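Local coordinates for N2152 (Neocallimastix frontalis, PDB 5U22), which probably hydrolyses glycosidic bonds of rare arabinosyl substrates, as a polyspecific family 39 glycoside hydrolase of a rumen anaerobic fungus, at residues 162-165 with 166-170; 194-197 with 198-202; 258-261 with 262-265; 305-308 with 309-313. All blocks are in the same frame, centred on the assembly; numbering follows the deposited sequence.

Contact 1 of 4, residues 162-165 with 166-170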
loop_
_atom_site.group_PDB
_atom_site.type_symbol
_atom_site.label_atom_id
_atom_site.label_comp_id
_atom_site.label_asym_id
_atom_site.label_seq_id
_atom_site.Cartn_x
_atom_site.Cartn_y
_atom_site.Cartn_z
ATOM N N GLN A 162 -8.908 7.449 25.420
ATOM C CA GLN A 162 -8.543 8.680 26.128
ATOM C C GLN A 162 -7.270 9.281 25.539
ATOM O O GLN A 162 -7.209 10.481 25.251
ATOM C CB GLN A 162 -8.365 8.415 27.638
ATOM C CG GLN A 162 -9.651 8.091 28.465
ATOM C CD GLN A 162 -9.442 8.028 30.019
ATOM O OE1 GLN A 162 -9.040 7.008 30.596
ATOM N NE2 GLN A 162 -9.773 9.120 30.688
ATOM N N MET A 163 -6.240 8.458 25.343
ATOM C CA MET A 163 -5.010 8.963 24.740
ATOM C C MET A 163 -5.272 9.494 23.333
ATOM O O MET A 163 -4.720 10.531 22.936
ATOM C CB MET A 163 -3.945 7.865 24.727
ATOM C CG MET A 163 -2.606 8.302 24.128
ATOM S SD MET A 163 -2.559 8.207 22.304
ATOM C CE MET A 163 -3.017 6.527 22.008
ATOM N N TRP A 164 -6.119 8.797 22.568
ATOM C CA TRP A 164 -6.471 9.255 21.228
ATOM C C TRP A 164 -7.109 10.632 21.276
ATOM O O TRP A 164 -6.675 11.561 20.586
ATOM C CB TRP A 164 -7.427 8.269 20.545
ATOM C CG TRP A 164 -7.939 8.817 19.221
ATOM C CD1 TRP A 164 -9.064 9.559 19.012
ATOM C CD2 TRP A 164 -7.308 8.674 17.935
ATOM N NE1 TRP A 164 -9.176 9.888 17.675
ATOM C CE2 TRP A 164 -8.113 9.352 16.996
ATOM C CE3 TRP A 164 -6.147 8.022 17.491
ATOM C CZ2 TRP A 164 -7.790 9.409 15.628
ATOM C CZ3 TRP A 164 -5.826 8.084 16.131
ATOM C CH2 TRP A 164 -6.646 8.767 15.223
ATOM N N LYS A 165 -8.181 10.762 22.059
ATOM C CA LYS A 165 -8.880 12.038 22.173
ATOM C C LYS A 165 -7.933 13.154 22.595
ATOM O O LYS A 165 -7.932 14.242 22.010
ATOM C CB LYS A 165 -10.023 11.895 23.176
ATOM C CG LYS A 165 -10.671 13.210 23.596
ATOM C CD LYS A 165 -11.306 13.939 22.425
ATOM C CE LYS A 165 -12.135 15.135 22.906
ATOM N NZ LYS A 165 -12.569 15.981 21.769
ATOM N N GLN A 166 -7.116 12.903 23.616
ATOM C CA GLN A 166 -6.264 13.963 24.139
ATOM C C GLN A 166 -5.177 14.339 23.146
ATOM O O GLN A 166 -4.839 15.520 23.001
ATOM C CB GLN A 166 -5.662 13.535 25.480
ATOM C CG GLN A 166 -6.694 13.472 26.622
ATOM C CD GLN A 166 -6.173 12.756 27.864
ATOM O OE1 GLN A 166 -4.999 12.882 28.222
ATOM N NE2 GLN A 166 -7.046 11.994 28.523
ATOM N N THR A 167 -4.621 13.356 22.444
ATOM C CA THR A 167 -3.573 13.670 21.482
ATOM C C THR A 167 -4.163 14.341 20.246
ATOM O O THR A 167 -3.544 15.235 19.653
ATOM C CB THR A 167 -2.813 12.393 21.111
ATOM O OG1 THR A 167 -2.359 11.754 22.310
ATOM C CG2 THR A 167 -1.624 12.716 20.239
ATOM N N TYR A 168 -5.355 13.904 19.838
ATOM C CA TYR A 168 -6.071 14.537 18.738
ATOM C C TYR A 168 -6.292 16.020 19.015
ATOM O O TYR A 168 -6.027 16.872 18.158
ATOM C CB TYR A 168 -7.400 13.805 18.537
ATOM C CG TYR A 168 -8.252 14.220 17.357
ATOM C CD1 TYR A 168 -9.017 15.390 17.387
ATOM C CD2 TYR A 168 -8.351 13.406 16.242
ATOM C CE1 TYR A 168 -9.820 15.752 16.306
ATOM C CE2 TYR A 168 -9.151 13.755 15.165
ATOM C CZ TYR A 168 -9.876 14.922 15.201
ATOM O OH TYR A 168 -10.666 15.239 14.124
ATOM N N ASP A 169 -6.756 16.351 20.224
ATOM C CA ASP A 169 -6.989 17.754 20.556
ATOM C C ASP A 169 -5.690 18.534 20.531
ATOM O O ASP A 169 -5.659 19.693 20.096
ATOM C CB ASP A 169 -7.664 17.878 21.923
ATOM C CG ASP A 169 -9.104 17.382 21.910
ATOM O OD1 ASP A 169 -9.629 17.135 20.810
ATOM O OD2 ASP A 169 -9.704 17.231 22.997
ATOM N N LEU A 170 -4.603 17.917 21.000
ATOM C CA LEU A 170 -3.297 18.562 20.935
ATOM C C LEU A 170 -2.898 18.854 19.488
ATOM O O LEU A 170 -2.481 19.970 19.160
ATOM C CB LEU A 170 -2.251 17.684 21.626
ATOM C CG LEU A 170 -0.812 18.171 21.390
ATOM C CD1 LEU A 170 -0.590 19.515 22.070
ATOM C CD2 LEU A 170 0.196 17.147 21.866
#

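Contact 2 of 4, residues 194-197 with 198-202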
loop_
_atom_site.group_PDB
_atom_site.type_symbol
_atom_site.label_atom_id
_atom_site.label_comp_id
_atom_site.label_asym_id
_atom_site.label_seq_id
_atom_site.Cartn_x
_atom_site.Cartn_y
_atom_site.Cartn_z
ATOM N N LYS A 194 -16.250 -0.256 14.963
ATOM C CA LYS A 194 -17.484 0.456 15.280
ATOM C C LYS A 194 -17.367 1.192 16.611
ATOM O O LYS A 194 -17.734 2.368 16.715
ATOM C CB LYS A 194 -18.650 -0.532 15.302
ATOM C CG LYS A 194 -20.021 0.113 15.584
ATOM C CD LYS A 194 -21.137 -0.945 15.533
ATOM C CE LYS A 194 -22.510 -0.360 15.846
ATOM N NZ LYS A 194 -23.573 -1.314 15.405
ATOM N N ASN A 195 -16.864 0.504 17.644
ATOM C CA ASN A 195 -16.664 1.147 18.945
ATOM C C ASN A 195 -15.795 2.392 18.802
ATOM O O ASN A 195 -16.089 3.445 19.373
ATOM C CB ASN A 195 -16.044 0.160 19.930
ATOM C CG ASN A 195 -17.094 -0.653 20.703
ATOM O OD1 ASN A 195 -18.122 -0.115 21.132
ATOM N ND2 ASN A 195 -16.826 -1.941 20.905
ATOM N N PHE A 196 -14.731 2.304 18.007
ATOM C CA PHE A 196 -13.863 3.458 17.813
ATOM C C PHE A 196 -14.569 4.570 17.046
ATOM O O PHE A 196 -14.415 5.753 17.376
ATOM C CB PHE A 196 -12.587 3.056 17.077
ATOM C CG PHE A 196 -11.759 4.236 16.675
ATOM C CD1 PHE A 196 -11.024 4.920 17.626
ATOM C CD2 PHE A 196 -11.733 4.680 15.362
ATOM C CE1 PHE A 196 -10.260 6.016 17.281
ATOM C CE2 PHE A 196 -10.973 5.782 15.009
ATOM C CZ PHE A 196 -10.237 6.449 15.972
ATOM N N LEU A 197 -15.301 4.221 15.986
ATOM C CA LEU A 197 -16.010 5.244 15.226
ATOM C C LEU A 197 -17.096 5.905 16.066
ATOM O O LEU A 197 -17.287 7.126 15.997
ATOM C CB LEU A 197 -16.620 4.633 13.964
ATOM C CG LEU A 197 -15.577 4.197 12.942
ATOM C CD1 LEU A 197 -16.261 3.499 11.770
ATOM C CD2 LEU A 197 -14.779 5.400 12.476
ATOM N N GLN A 198 -17.844 5.109 16.833
ATOM C CA GLN A 198 -18.879 5.683 17.686
ATOM C C GLN A 198 -18.271 6.635 18.713
ATOM O O GLN A 198 -18.768 7.750 18.917
ATOM C CB GLN A 198 -19.672 4.572 18.366
ATOM C CG GLN A 198 -20.688 3.900 17.445
ATOM C CD GLN A 198 -21.461 2.788 18.135
ATOM O OE1 GLN A 198 -20.929 2.088 18.991
ATOM N NE2 GLN A 198 -22.716 2.608 17.746
ATOM N N PHE A 199 -17.187 6.211 19.361
ATOM C CA PHE A 199 -16.488 7.078 20.304
ATOM C C PHE A 199 -16.015 8.361 19.633
ATOM O O PHE A 199 -16.170 9.459 20.183
ATOM C CB PHE A 199 -15.298 6.333 20.917
ATOM C CG PHE A 199 -14.400 7.215 21.738
ATOM C CD1 PHE A 199 -14.666 7.433 23.083
ATOM C CD2 PHE A 199 -13.308 7.851 21.165
ATOM C CE1 PHE A 199 -13.847 8.254 23.848
ATOM C CE2 PHE A 199 -12.488 8.682 21.918
ATOM C CZ PHE A 199 -12.756 8.888 23.260
ATOM N N SER A 200 -15.438 8.240 18.433
ATOM C CA SER A 200 -14.773 9.376 17.815
ATOM C C SER A 200 -15.769 10.361 17.217
ATOM O O SER A 200 -15.539 11.574 17.252
ATOM C CB SER A 200 -13.789 8.882 16.756
ATOM O OG SER A 200 -12.733 8.169 17.372
ATOM N N LYS A 201 -16.871 9.860 16.655
ATOM C CA LYS A 201 -17.928 10.759 16.199
ATOM C C LYS A 201 -18.498 11.565 17.364
ATOM O O LYS A 201 -18.631 12.791 17.285
ATOM C CB LYS A 201 -19.039 9.970 15.511
ATOM C CG LYS A 201 -20.242 10.848 15.171
ATOM C CD LYS A 201 -21.380 10.082 14.533
ATOM C CE LYS A 201 -22.479 11.050 14.077
ATOM N NZ LYS A 201 -23.652 10.339 13.523
ATOM N N GLN A 202 -18.831 10.892 18.462
ATOM C CA GLN A 202 -19.496 11.576 19.564
ATOM C C GLN A 202 -18.560 12.519 20.306
ATOM O O GLN A 202 -19.014 13.518 20.880
ATOM C CB GLN A 202 -20.110 10.551 20.517
ATOM C CG GLN A 202 -21.347 9.875 19.918
ATOM C CD GLN A 202 -22.373 10.891 19.413
ATOM O OE1 GLN A 202 -22.628 11.909 20.065
ATOM N NE2 GLN A 202 -22.953 10.623 18.251
HETATM O O HOH W 1 -19.826 2.106 21.213
#

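Contact 3 of 4, residues 258-261 with 262-265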
loop_
_atom_site.group_PDB
_atom_site.type_symbol
_atom_site.label_atom_id
_atom_site.label_comp_id
_atom_site.label_asym_id
_atom_site.label_seq_id
_atom_site.Cartn_x
_atom_site.Cartn_y
_atom_site.Cartn_z
ATOM N N PRO A 258 6.085 -10.800 -5.704
ATOM C CA PRO A 258 5.168 -10.361 -6.778
ATOM C C PRO A 258 3.788 -11.010 -6.736
ATOM O O PRO A 258 2.778 -10.303 -6.796
ATOM C CB PRO A 258 5.934 -10.729 -8.057
ATOM C CG PRO A 258 7.397 -10.770 -7.633
ATOM C CD PRO A 258 7.360 -11.318 -6.227
ATOM N N GLY A 259 3.717 -12.338 -6.635
ATOM C CA GLY A 259 2.422 -13.003 -6.675
ATOM C C GLY A 259 1.503 -12.562 -5.552
ATOM O O GLY A 259 0.357 -12.165 -5.782
ATOM N N SER A 260 2.002 -12.603 -4.319
ATOM C CA SER A 260 1.192 -12.164 -3.188
ATOM C C SER A 260 0.764 -10.714 -3.361
ATOM O O SER A 260 -0.415 -10.373 -3.182
ATOM C CB SER A 260 1.976 -12.334 -1.893
ATOM O OG SER A 260 1.295 -11.682 -0.838
ATOM N N SER A 261 1.714 -9.855 -3.738
ATOM C CA SER A 261 1.469 -8.416 -3.797
ATOM C C SER A 261 0.399 -8.067 -4.817
ATOM O O SER A 261 -0.380 -7.129 -4.610
ATOM C CB SER A 261 2.773 -7.685 -4.119
ATOM O OG SER A 261 3.778 -8.017 -3.170
ATOM N N ALA A 262 0.349 -8.807 -5.933
ATOM C CA ALA A 262 -0.653 -8.522 -6.957
ATOM C C ALA A 262 -2.062 -8.494 -6.381
ATOM O O ALA A 262 -2.909 -7.722 -6.840
ATOM C CB ALA A 262 -0.577 -9.566 -8.069
ATOM N N ARG A 263 -2.335 -9.332 -5.383
ATOM C CA ARG A 263 -3.687 -9.415 -4.841
ATOM C C ARG A 263 -4.021 -8.201 -3.990
ATOM O O ARG A 263 -5.146 -7.694 -4.040
ATOM C CB ARG A 263 -3.843 -10.693 -4.023
ATOM C CG ARG A 263 -3.441 -11.958 -4.759
ATOM C CD ARG A 263 -3.266 -13.129 -3.762
ATOM N NE ARG A 263 -2.274 -12.852 -2.717
ATOM C CZ ARG A 263 -2.041 -13.660 -1.692
ATOM N NH1 ARG A 263 -2.729 -14.796 -1.583
ATOM N NH2 ARG A 263 -1.122 -13.336 -0.776
ATOM N N PHE A 264 -3.065 -7.730 -3.186
ATOM C CA PHE A 264 -3.291 -6.513 -2.409
ATOM C C PHE A 264 -3.477 -5.318 -3.330
ATOM O O PHE A 264 -4.377 -4.488 -3.139
ATOM C CB PHE A 264 -2.115 -6.262 -1.467
ATOM C CG PHE A 264 -2.027 -7.232 -0.307
ATOM C CD1 PHE A 264 -2.775 -7.026 0.842
ATOM C CD2 PHE A 264 -1.191 -8.335 -0.365
ATOM C CE1 PHE A 264 -2.700 -7.898 1.911
ATOM C CE2 PHE A 264 -1.105 -9.226 0.708
ATOM C CZ PHE A 264 -1.862 -9.008 1.848
ATOM N N ILE A 265 -2.618 -5.214 -4.339
ATOM C CA ILE A 265 -2.740 -4.134 -5.308
ATOM C C ILE A 265 -4.111 -4.172 -5.972
ATOM O O ILE A 265 -4.825 -3.163 -6.020
ATOM C CB ILE A 265 -1.603 -4.223 -6.340
ATOM C CG1 ILE A 265 -0.265 -3.846 -5.695
ATOM C CG2 ILE A 265 -1.910 -3.354 -7.551
ATOM C CD1 ILE A 265 0.956 -4.239 -6.519
#

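Contact 4 of 4, residues 305-308 with 309-313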
loop_
_atom_site.group_PDB
_atom_site.type_symbol
_atom_site.label_atom_id
_atom_site.label_comp_id
_atom_site.label_asym_id
_atom_site.label_seq_id
_atom_site.Cartn_x
_atom_site.Cartn_y
_atom_site.Cartn_z
ATOM N N PHE A 305 7.996 -5.967 -10.163
ATOM C CA PHE A 305 6.536 -5.967 -10.188
ATOM C C PHE A 305 5.986 -4.591 -9.822
ATOM O O PHE A 305 5.090 -4.074 -10.502
ATOM C CB PHE A 305 5.952 -7.052 -9.263
ATOM C CG PHE A 305 4.484 -7.318 -9.506
ATOM C CD1 PHE A 305 4.070 -8.038 -10.623
ATOM C CD2 PHE A 305 3.517 -6.828 -8.639
ATOM C CE1 PHE A 305 2.726 -8.267 -10.865
ATOM C CE2 PHE A 305 2.166 -7.061 -8.869
ATOM C CZ PHE A 305 1.771 -7.772 -9.990
ATOM N N TYR A 306 6.538 -3.962 -8.778
ATOM C CA TYR A 306 6.065 -2.636 -8.402
ATOM C C TYR A 306 6.464 -1.576 -9.424
ATOM O O TYR A 306 5.796 -0.543 -9.521
ATOM C CB TYR A 306 6.561 -2.292 -6.991
ATOM C CG TYR A 306 5.655 -2.889 -5.926
ATOM C CD1 TYR A 306 5.712 -4.244 -5.605
ATOM C CD2 TYR A 306 4.720 -2.100 -5.270
ATOM C CE1 TYR A 306 4.864 -4.783 -4.638
ATOM C CE2 TYR A 306 3.879 -2.625 -4.305
ATOM C CZ TYR A 306 3.950 -3.962 -3.995
ATOM O OH TYR A 306 3.105 -4.450 -3.021
ATOM N N LYS A 307 7.524 -1.813 -10.201
ATOM C CA LYS A 307 7.848 -0.897 -11.290
ATOM C C LYS A 307 6.769 -0.936 -12.367
ATOM O O LYS A 307 6.333 0.114 -12.863
ATOM C CB LYS A 307 9.224 -1.247 -11.864
ATOM C CG LYS A 307 9.591 -0.494 -13.151
ATOM C CD LYS A 307 9.957 0.950 -12.888
ATOM C CE LYS A 307 10.397 1.657 -14.187
ATOM N NZ LYS A 307 10.121 3.108 -14.132
ATOM N N TRP A 308 6.328 -2.142 -12.745
ATOM C CA TRP A 308 5.194 -2.272 -13.660
ATOM C C TRP A 308 4.001 -1.489 -13.142
ATOM O O TRP A 308 3.339 -0.752 -13.884
ATOM C CB TRP A 308 4.797 -3.737 -13.796
ATOM C CG TRP A 308 5.683 -4.596 -14.603
ATOM C CD1 TRP A 308 6.696 -4.211 -15.422
ATOM C CD2 TRP A 308 5.627 -6.020 -14.666
ATOM N NE1 TRP A 308 7.274 -5.317 -16.008
ATOM C CE2 TRP A 308 6.633 -6.441 -15.555
ATOM C CE3 TRP A 308 4.818 -6.986 -14.051
ATOM C CZ2 TRP A 308 6.852 -7.789 -15.855
ATOM C CZ3 TRP A 308 5.035 -8.320 -14.348
ATOM C CH2 TRP A 308 6.044 -8.710 -15.240
ATOM N N TYR A 309 3.722 -1.652 -11.849
ATOM C CA TYR A 309 2.594 -0.977 -11.220
ATOM C C TYR A 309 2.759 0.533 -11.278
ATOM O O TYR A 309 1.846 1.258 -11.698
ATOM C CB TYR A 309 2.490 -1.463 -9.774
ATOM C CG TYR A 309 1.374 -0.883 -8.941
ATOM C CD1 TYR A 309 0.098 -0.673 -9.472
ATOM C CD2 TYR A 309 1.585 -0.599 -7.597
ATOM C CE1 TYR A 309 -0.940 -0.164 -8.687
ATOM C CE2 TYR A 309 0.558 -0.108 -6.794
ATOM C CZ TYR A 309 -0.697 0.108 -7.337
ATOM O OH TYR A 309 -1.695 0.590 -6.522
ATOM N N GLY A 310 3.921 1.027 -10.855
ATOM C CA GLY A 310 4.144 2.462 -10.830
ATOM C C GLY A 310 4.101 3.097 -12.204
ATOM O O GLY A 310 3.798 4.291 -12.326
ATOM N N ASP A 311 4.430 2.324 -13.251
ATOM C CA ASP A 311 4.388 2.821 -14.627
ATOM C C ASP A 311 2.973 3.030 -15.134
ATOM O O ASP A 311 2.802 3.649 -16.192
ATOM C CB ASP A 311 5.084 1.855 -15.598
ATOM C CG ASP A 311 6.591 1.833 -15.442
ATOM O OD1 ASP A 311 7.140 2.720 -14.755
ATOM O OD2 ASP A 311 7.225 0.928 -16.039
ATOM N N MET A 312 1.967 2.493 -14.445
ATOM C CA MET A 312 0.609 2.570 -14.959
ATOM C C MET A 312 0.148 4.019 -15.008
ATOM O O MET A 312 0.377 4.790 -14.072
ATOM C CB MET A 312 -0.337 1.737 -14.095
ATOM C CG MET A 312 -0.108 0.232 -14.230
ATOM S SD MET A 312 -1.243 -0.708 -13.179
ATOM C CE MET A 312 -1.781 -1.979 -14.317
ATOM N N THR A 313 -0.482 4.385 -16.126
ATOM C CA THR A 313 -1.027 5.717 -16.363
ATOM C C THR A 313 -2.451 5.573 -16.889
ATOM O O THR A 313 -2.895 4.476 -17.240
ATOM C CB THR A 313 -0.154 6.516 -17.349
ATOM O OG1 THR A 313 0.034 5.766 -18.556
ATOM C CG2 THR A 313 1.218 6.821 -16.751
#

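Contact 1 of 4, residues 162-165 with 166-170
W164 with Y168, M163 with T167 and K165 with D169 form an i to i+4 contact along helix 160-174 of the TIM-barrel domain, a helix that packs against helices 117-134 and 190-202. The regular backbone ladder has one doubled rung. M163 O accepts T167 N at 2.9 Å and T167 OG1 at 2.7 Å, from opposite faces of the carbonyl plane. The hydroxyl reaches back because chi1 of T167 (-53°) holds OG1 beside its own backbone N; OG1 also touches M163 SD at 3.6 Å and is hydrogen-bonded to the indole nitrogen of W120. Toward strand 180-185 the rings of W164 and Y168 meet with their planes 42° apart, Y168 CD2 lying 3.9 Å from W164 NE1. Their polar atoms serve other parts of the chain: W164 NE1 binds the carbonyl oxygen of C205, and Y168 OH bonds with R172 and the carbonyl of L206. On the more open side K165, bent at chi2 (62°), brings its CE within 3.2 Å of D169 OD2. The ammonium has a stronger partner in the carbonyl of N203, and toward the carboxylate it makes a weak salt bridge, K165 NZ to D169 OD1, of 3.3 Å.

Contact 2 of 4, residues 194-197 with 198-202
Helix 190-202 is the crossover helix of a beta-alpha-beta unit of the TIM barrel, running between strands 180-185 and 209-212, and on its buried side S200 is folded back onto F196 one turn earlier. S200 OG lies over one face of the F196 ring, displaced toward the rim, with F196 CE1 at 3.3 Å. The same oxygen donates to F196 O at 2.9 Å. S200 N also bonds F196 O at 2.9 Å, the two donors coming from opposite faces of the carbonyl plane. With OG anti to the carbonyl carbon of S200 (chi1 -67°), the hydroxyl can reach F196 O along with S200 N. The phenyl ring is further enclosed by P183, F185 and, edge-to-face, by W164 of helix 160-174.

On another side K194, N195 and Q198 form a polar patch. K194 is stretched out fully, and its CE rests 3.5 Å from Q198 NE2, methylene against amide nitrogen. The other end of that amide faces N195, whose own amide plane is turned 53° away. A water joins the two, donating to N195 OD1 at 2.8 Å and, in a notably short bond, to Q198 OE1 at 2.5 Å. Those carbonyl oxygens are both acceptors and cannot bond each other directly, so the water appears to give a proton to each, whereas the buried serine hydroxyl, its proton committed to a carbonyl, probably presents oxygen rather than hydrogen to the aromatic face.

Contact 3 of 4, residues 258-261 with 262-265
A chi1 of -53° points the R263 side chain back toward the start of the helix, and a bend at chi3 (-58°) then curls the guanidinium round to S260, whose OG is swung to meet it by a chi1 of 169°. R263 grips S260 side-on with two nitrogens, one to each of two oxygens. R263 NE gives a nearly straight bond to S260 O, 3.1 Å long, lying in the carbonyl plane on a lone pair and close to the guanidinium plane as well. R263 NH2 donates to S260 OG at 2.9 Å, with the oxygen tilted somewhat from that plane. S260 O is held a second time by R263 N, also at 3.1 Å, which comes from above the carbonyl plane, off the lone pairs.

All this happens in the opening turns of helix 258-270, which links strands 242-247 and 275-278 in a beta-alpha-beta unit of the TIM barrel. The guanidinium extends the link beyond the helix, NH2 in a salt bridge with D249 and NH1 bonded to the carbonyl of K327, joining the barrel helix to the segment before strand 330-336. F264 sets its ring with S260 OG in plane at its edge, F264 CE2 approaching that oxygen to 3.8 Å, while the ring itself meets Y247. On another side S261 OG turns back to the carbonyl of Q257. S261 O receives an almost linear bond from I265 N at 3.0 Å, and I265 CG1 lies against the same oxygen at 3.5 Å.

Contact 4 of 4, residues 305-308 with 309-313
K307 reaches over one helical turn to D311, its NZ donating to D311 OD1 at 3.1 Å in a salt bridge that uses the syn lone pair of the carboxylate. A bend at chi2 of K307 (75°) steers the chain that way, and its CE lies 3.5 Å from the same D311 OD1. Beneath the bridge, D311 N bonds K307 O at 2.9 Å and, weakly, W308 O at 3.3 Å. The carboxylate crowds that first carbonyl, D311 CG coming within 3.1 Å of K307 O; the ammonium probably offsets the charge gathered there.

The inner side is aromatic. Y306 and Y309 lie side by side and point the same way, with Y306 CD2 4.2 Å from Y309 CD2 and close to the plane of the Y309 ring at its edge. M312 SD also sits in plane at an edge of the Y309 ring, and M312 CG touches W308 O at 3.6 Å.

A second shell fixes these groups. The carbonyl of P61 takes another bond from K307 NZ, and N63 holds the carbonyl oxygen of G310. Y306 OH is hydrogen-bonded to Y247 OH, while Y309 OH binds E269 and the backbone N of A40. W308, buried against the sandwich strands, makes a cation-pi contact with R417, and F305, W308 and Y309 all pack on I345. Helix 301-310 thus lies where the two domains meet, with barrel helix 258-270 on one side and beta-sandwich strands on another, the TIM barrel plus beta sandwich architecture of this family 39 enzyme.

In the fold
The four contacts form two touching pairs. Contacts 1 and 2, with centres about 14 Å apart, belong to neighbouring barrel helices that meet where W164 CE2 lies 3.7 Å from F196 CZ. Contacts 3 and 4, about 12 Å apart between centres, also touch: S261 CB is 3.4 Å from Y306 OH, and I265 CG2 is 3.5 Å from Y309 CE1. Between the pairs the centres are about 32 to 38 Å apart, and contacts 1 and 4 lie on opposite sides of the chain's centre. A bound BTB molecule is about 12 Å from the side chain of F264 and about 13 Å from that of Y306.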